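Local coordinates for cytosolic phospholipase A2 delta (Homo sapiens, PDB 5IZ5), which hydrolyses glycerophospholipids at the sn-2 position in a calcium-dependent manner, with a preference for linoleic acid there, at residues 605-611 and 641-647; 312-316 and 804-808. The protein carries 3 engineered substitutions. All coordinates share one frame; numbering follows the deposited sequence.

Overall arrangement
Two contacts within the catalytic phospholipase domain illustrate how distant parts of one chain are brought together. Contact 2 comes first and last in sequence, pairing the end of helix 292-313 with the C-terminal helix 797-810, and it spans 488 residues; both segments of contact 1, 605-611 and 641-647, fall within that span, only 30 residues apart. The centres of contacts 1 and 2 lie about 46 Å apart and their nearest atoms about 32 Å, so they do not touch. Contact 1 joins two loops beside the mixed sheet, its centre about 9 Å from that of the chain, whereas the centre of contact 2 lies about 37 Å out. Both are structural packing away from the catalytic and calcium sites.

Contact 1 (605-611 and 641-647); sequences RSPNFLQ and TPKEPRL
Asn608 leaves its backbone toward the loop 641-647, and its carboxamide works there with both ends. With CG anti to the backbone N (chi1 -179°), Asn608 ND2 gives a hydrogen bond of 2.8 Å to Glu644 O, which lies slightly out of the amide plane. The other end faces back: Asn608 OD1 accepts from Leu610 N at 2.9 Å, the donor standing well above the carbonyl plane. The side chain of Leu647 crosses that of Asn608 at about a right angle and lays its CD2 methyl 3.5 Å from Asn608 OD1, while its CD1 turns toward the Phe609 ring. Replacing Asn608 by an alanine removes both amide ends, and Glu644 O would probably lose its side-chain donor and Leu610 N its acceptor, with a gap opened beside Leu647. On the backbone, Asn608 N reaches Pro645 O at 2.9 Å and Leu647 N reaches Ser606 O at 2.7 Å. These two bonds flank the single bridge between Pro607 and Arg646. Gln611, its chain extended, passes obliquely by the CA and CB side of Pro645. Phe494 of strand 492-494 packs against Leu610 and Leu647, tying the pair of loops to the mixed sheet. The whole is an Asx turn at Asn608 overlapping a type I beta turn from Asn608 to Gln611, joined by an isolated beta bridge to a second loop of the catalytic domain.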
# COMPACT_ATOMS: atom_id res chain seq x y z
N ARG B 605 1.41 -10.25 -3.32
CA ARG B 605 0.74 -10.54 -2.05
C ARG B 605 1.63 -10.18 -0.86
O ARG B 605 2.09 -11.04 -0.10
CB ARG B 605 0.27 -11.99 -2.02
CG ARG B 605 -0.95 -12.18 -2.91
CD ARG B 605 -1.35 -13.63 -3.06
NE ARG B 605 -2.62 -13.77 -3.78
CZ ARG B 605 -3.31 -14.90 -3.87
NH1 ARG B 605 -2.88 -16.01 -3.29
NH2 ARG B 605 -4.45 -14.93 -4.56
N SER B 606 1.81 -8.89 -0.67
CA SER B 606 2.77 -8.38 0.29
C SER B 606 2.28 -8.58 1.72
O SER B 606 1.13 -8.29 2.01
CB SER B 606 3.04 -6.91 0.05
OG SER B 606 3.68 -6.73 -1.20
N PRO B 607 3.16 -9.08 2.60
CA PRO B 607 2.79 -9.14 4.01
C PRO B 607 2.40 -7.77 4.54
O PRO B 607 3.05 -6.78 4.21
CB PRO B 607 4.08 -9.64 4.68
CG PRO B 607 4.76 -10.43 3.62
CD PRO B 607 4.48 -9.68 2.35
N ASN B 608 1.34 -7.73 5.33
CA ASN B 608 0.83 -6.48 5.85
C ASN B 608 1.55 -6.06 7.14
O ASN B 608 1.37 -6.68 8.18
CB ASN B 608 -0.67 -6.62 6.12
CG ASN B 608 -1.29 -5.34 6.65
OD1 ASN B 608 -0.67 -4.27 6.60
ND2 ASN B 608 -2.52 -5.44 7.10
N PHE B 609 2.33 -4.99 7.06
CA PHE B 609 3.04 -4.48 8.24
C PHE B 609 2.10 -3.96 9.35
O PHE B 609 2.53 -3.78 10.48
CB PHE B 609 4.11 -3.43 7.87
CG PHE B 609 3.61 -2.28 7.03
CD1 PHE B 609 3.06 -1.16 7.62
CD2 PHE B 609 3.74 -2.31 5.65
CE1 PHE B 609 2.62 -0.09 6.84
CE2 PHE B 609 3.30 -1.25 4.87
CZ PHE B 609 2.74 -0.14 5.47
N LEU B 610 0.83 -3.74 9.03
CA LEU B 610 -0.16 -3.38 10.03
C LEU B 610 -0.78 -4.57 10.76
O LEU B 610 -1.59 -4.36 11.68
CB LEU B 610 -1.29 -2.56 9.38
CG LEU B 610 -0.89 -1.30 8.61
CD1 LEU B 610 -2.14 -0.56 8.17
CD2 LEU B 610 -0.00 -0.39 9.44
N GLN B 611 -0.43 -5.80 10.38
CA GLN B 611 -1.12 -6.99 10.89
C GLN B 611 -1.27 -7.02 12.41
O GLN B 611 -0.31 -6.81 13.15
CB GLN B 611 -0.41 -8.28 10.44
CG GLN B 611 -1.15 -9.54 10.89
CD GLN B 611 -0.56 -10.83 10.35
OE1 GLN B 611 0.49 -10.85 9.71
NE2 GLN B 611 -1.24 -11.93 10.63
N THR B 641 -8.12 -2.76 7.10
CA THR B 641 -6.86 -3.42 6.71
C THR B 641 -6.00 -4.00 7.86
O THR B 641 -5.30 -5.00 7.64
CB THR B 641 -6.00 -2.48 5.83
OG1 THR B 641 -6.72 -2.16 4.63
CG2 THR B 641 -4.67 -3.11 5.43
N PRO B 642 -6.02 -3.38 9.06
CA PRO B 642 -5.13 -3.86 10.12
C PRO B 642 -5.22 -5.36 10.40
O PRO B 642 -4.21 -5.99 10.69
CB PRO B 642 -5.57 -3.04 11.34
CG PRO B 642 -6.01 -1.76 10.75
CD PRO B 642 -6.72 -2.15 9.48
N LYS B 643 -6.42 -5.92 10.28
CA LYS B 643 -6.61 -7.34 10.55
C LYS B 643 -6.19 -8.29 9.42
O LYS B 643 -6.21 -9.50 9.62
CB LYS B 643 -8.02 -7.60 11.10
CG LYS B 643 -8.92 -8.59 10.39
CD LYS B 643 -9.69 -7.98 9.24
CE LYS B 643 -10.51 -9.04 8.52
NZ LYS B 643 -11.16 -8.50 7.30
N GLU B 644 -5.78 -7.76 8.27
CA GLU B 644 -5.36 -8.61 7.16
C GLU B 644 -3.89 -9.02 7.31
O GLU B 644 -3.03 -8.18 7.63
CB GLU B 644 -5.60 -7.90 5.83
CG GLU B 644 -7.04 -7.47 5.62
CD GLU B 644 -7.99 -8.63 5.34
OE1 GLU B 644 -9.20 -8.38 5.26
OE2 GLU B 644 -7.55 -9.79 5.22
N PRO B 645 -3.59 -10.31 7.09
CA PRO B 645 -2.19 -10.73 7.00
C PRO B 645 -1.47 -10.19 5.76
O PRO B 645 -0.25 -10.08 5.78
CB PRO B 645 -2.26 -12.26 6.92
CG PRO B 645 -3.64 -12.64 7.28
CD PRO B 645 -4.52 -11.46 7.06
N ARG B 646 -2.21 -9.84 4.71
CA ARG B 646 -1.60 -9.43 3.45
C ARG B 646 -2.24 -8.19 2.83
O ARG B 646 -3.35 -7.80 3.16
CB ARG B 646 -1.63 -10.58 2.45
CG ARG B 646 -0.65 -11.71 2.77
CD ARG B 646 -0.63 -12.82 1.74
NE ARG B 646 -1.97 -13.22 1.36
CZ ARG B 646 -2.77 -14.02 2.07
NH1 ARG B 646 -2.37 -14.56 3.23
NH2 ARG B 646 -3.98 -14.30 1.61
N LEU B 647 -1.48 -7.57 1.93
CA LEU B 647 -1.93 -6.43 1.14
C LEU B 647 -2.08 -6.85 -0.30
O LEU B 647 -1.54 -7.88 -0.71
CB LEU B 647 -0.90 -5.30 1.22
CG LEU B 647 -0.56 -4.82 2.62
CD1 LEU B 647 0.55 -3.78 2.54
CD2 LEU B 647 -1.78 -4.26 3.31

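Contact 2 (312-316 and 804-808); sequences ALQLD and LRTAL
Leu313, Leu315, Leu804 and Leu808 form the apolar centre where the end of helix 292-313 meets helix 797-810. Leu315 and Leu808 reach toward each other tip to tip: the CD2 methyl of Leu808 sits 3.9 Å from CD2 of Leu315 and equally near its CD1, so that it rests against the fork of the isopropyl group. Leu808 sends its CG anti to the backbone N (chi1 -164°), an orientation that carries this methyl out from its helix toward the other segment. Leu313 lies alongside, its CD2 meeting Leu804 CB at 4.2 Å and, more loosely, Leu808 CD2. Leu804 and Leu808 are one helical turn apart, linked by the backbone bond from Leu808 N to Leu804 O, and thus offer a common face to Leu313.

Arg805 forms the outer border of this leucine cluster. Its chain runs extended from CG to NE and slides past Leu313 in the opposite direction, with CG of Arg805 3.9 Å from CG of Leu313. The guanidinium then lays one face over Leu313, whose CG stands 3.9 Å above the plane and over its centre. Beyond it, NH2 of Arg805 makes a weak, bent hydrogen bond to Leu313 O, 2.7 Å long with an angle of 130° at the hydrogen. This acceptor lies where the helix gives way to a loop, Gln314, with positive phi, being the first residue to leave the helical conformation, so the arginine meets a carbonyl at the negative end of the helix dipole, which probably favours its positive charge.

Leu319 and Pro325 of the following loop also touch Leu808. Within the catalytic domain, the C-terminal end of one helix, with the residues just after it, packs against the side of another: a leucine patch, bordered by an arginine, joins the domain's first long helix to its C-terminal helix.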
# COMPACT_ATOMS: atom_id res chain seq x y z
N ALA B 312 17.61 32.52 -8.92
CA ALA B 312 16.62 32.43 -9.99
C ALA B 312 15.71 33.65 -10.07
O ALA B 312 15.32 34.08 -11.15
CB ALA B 312 15.80 31.17 -9.83
N LEU B 313 15.35 34.20 -8.91
CA LEU B 313 14.50 35.39 -8.85
C LEU B 313 15.30 36.69 -8.69
O LEU B 313 14.71 37.77 -8.61
CB LEU B 313 13.48 35.25 -7.71
CG LEU B 313 12.12 34.59 -8.02
CD1 LEU B 313 12.18 33.58 -9.15
CD2 LEU B 313 11.56 33.93 -6.77
N GLN B 314 16.63 36.58 -8.65
CA GLN B 314 17.51 37.73 -8.44
C GLN B 314 17.04 38.52 -7.23
O GLN B 314 16.82 39.73 -7.31
CB GLN B 314 17.55 38.61 -9.70
CG GLN B 314 18.16 37.94 -10.92
CD GLN B 314 19.66 37.72 -10.79
OE1 GLN B 314 20.11 36.82 -10.06
NE2 GLN B 314 20.45 38.54 -11.48
N LEU B 315 16.87 37.83 -6.10
CA LEU B 315 16.31 38.42 -4.89
C LEU B 315 17.31 39.33 -4.19
O LEU B 315 18.48 38.97 -4.01
CB LEU B 315 15.85 37.33 -3.91
CG LEU B 315 14.69 36.42 -4.32
CD1 LEU B 315 14.45 35.37 -3.24
CD2 LEU B 315 13.42 37.21 -4.59
N ASP B 316 16.80 40.48 -3.77
CA ASP B 316 17.52 41.45 -2.94
C ASP B 316 18.30 40.75 -1.83
O ASP B 316 19.54 40.73 -1.84
CB ASP B 316 16.51 42.47 -2.36
CG ASP B 316 15.10 41.89 -2.21
OD1 ASP B 316 14.39 41.75 -3.24
OD2 ASP B 316 14.69 41.58 -1.07
N LEU B 804 6.54 31.20 -8.57
CA LEU B 804 7.51 31.17 -7.48
C LEU B 804 7.48 32.47 -6.67
O LEU B 804 7.52 32.43 -5.44
CB LEU B 804 8.92 30.90 -8.00
CG LEU B 804 9.19 29.45 -8.41
CD1 LEU B 804 10.46 29.35 -9.24
CD2 LEU B 804 9.27 28.54 -7.19
N ARG B 805 7.38 33.61 -7.35
CA ARG B 805 7.27 34.91 -6.67
C ARG B 805 6.01 34.99 -5.83
O ARG B 805 6.05 35.44 -4.69
CB ARG B 805 7.30 36.07 -7.66
CG ARG B 805 8.66 36.34 -8.26
CD ARG B 805 8.69 37.62 -9.07
NE ARG B 805 10.02 37.83 -9.65
CZ ARG B 805 11.08 38.26 -8.98
NH1 ARG B 805 11.01 38.56 -7.68
NH2 ARG B 805 12.24 38.40 -9.61
N THR B 806 4.89 34.56 -6.39
CA THR B 806 3.62 34.54 -5.66
C THR B 806 3.69 33.59 -4.47
O THR B 806 3.25 33.93 -3.38
CB THR B 806 2.46 34.11 -6.56
OG1 THR B 806 2.48 34.87 -7.77
CG2 THR B 806 1.13 34.32 -5.86
N ALA B 807 4.27 32.40 -4.68
CA ALA B 807 4.46 31.43 -3.61
C ALA B 807 5.28 32.05 -2.49
O ALA B 807 4.99 31.85 -1.31
CB ALA B 807 5.14 30.18 -4.14
N LEU B 808 6.31 32.80 -2.88
CA LEU B 808 7.17 33.49 -1.93
C LEU B 808 6.38 34.52 -1.11
O LEU B 808 6.45 34.52 0.11
CB LEU B 808 8.33 34.17 -2.66
CG LEU B 808 9.53 34.63 -1.83
CD1 LEU B 808 10.17 33.45 -1.12
CD2 LEU B 808 10.54 35.31 -2.74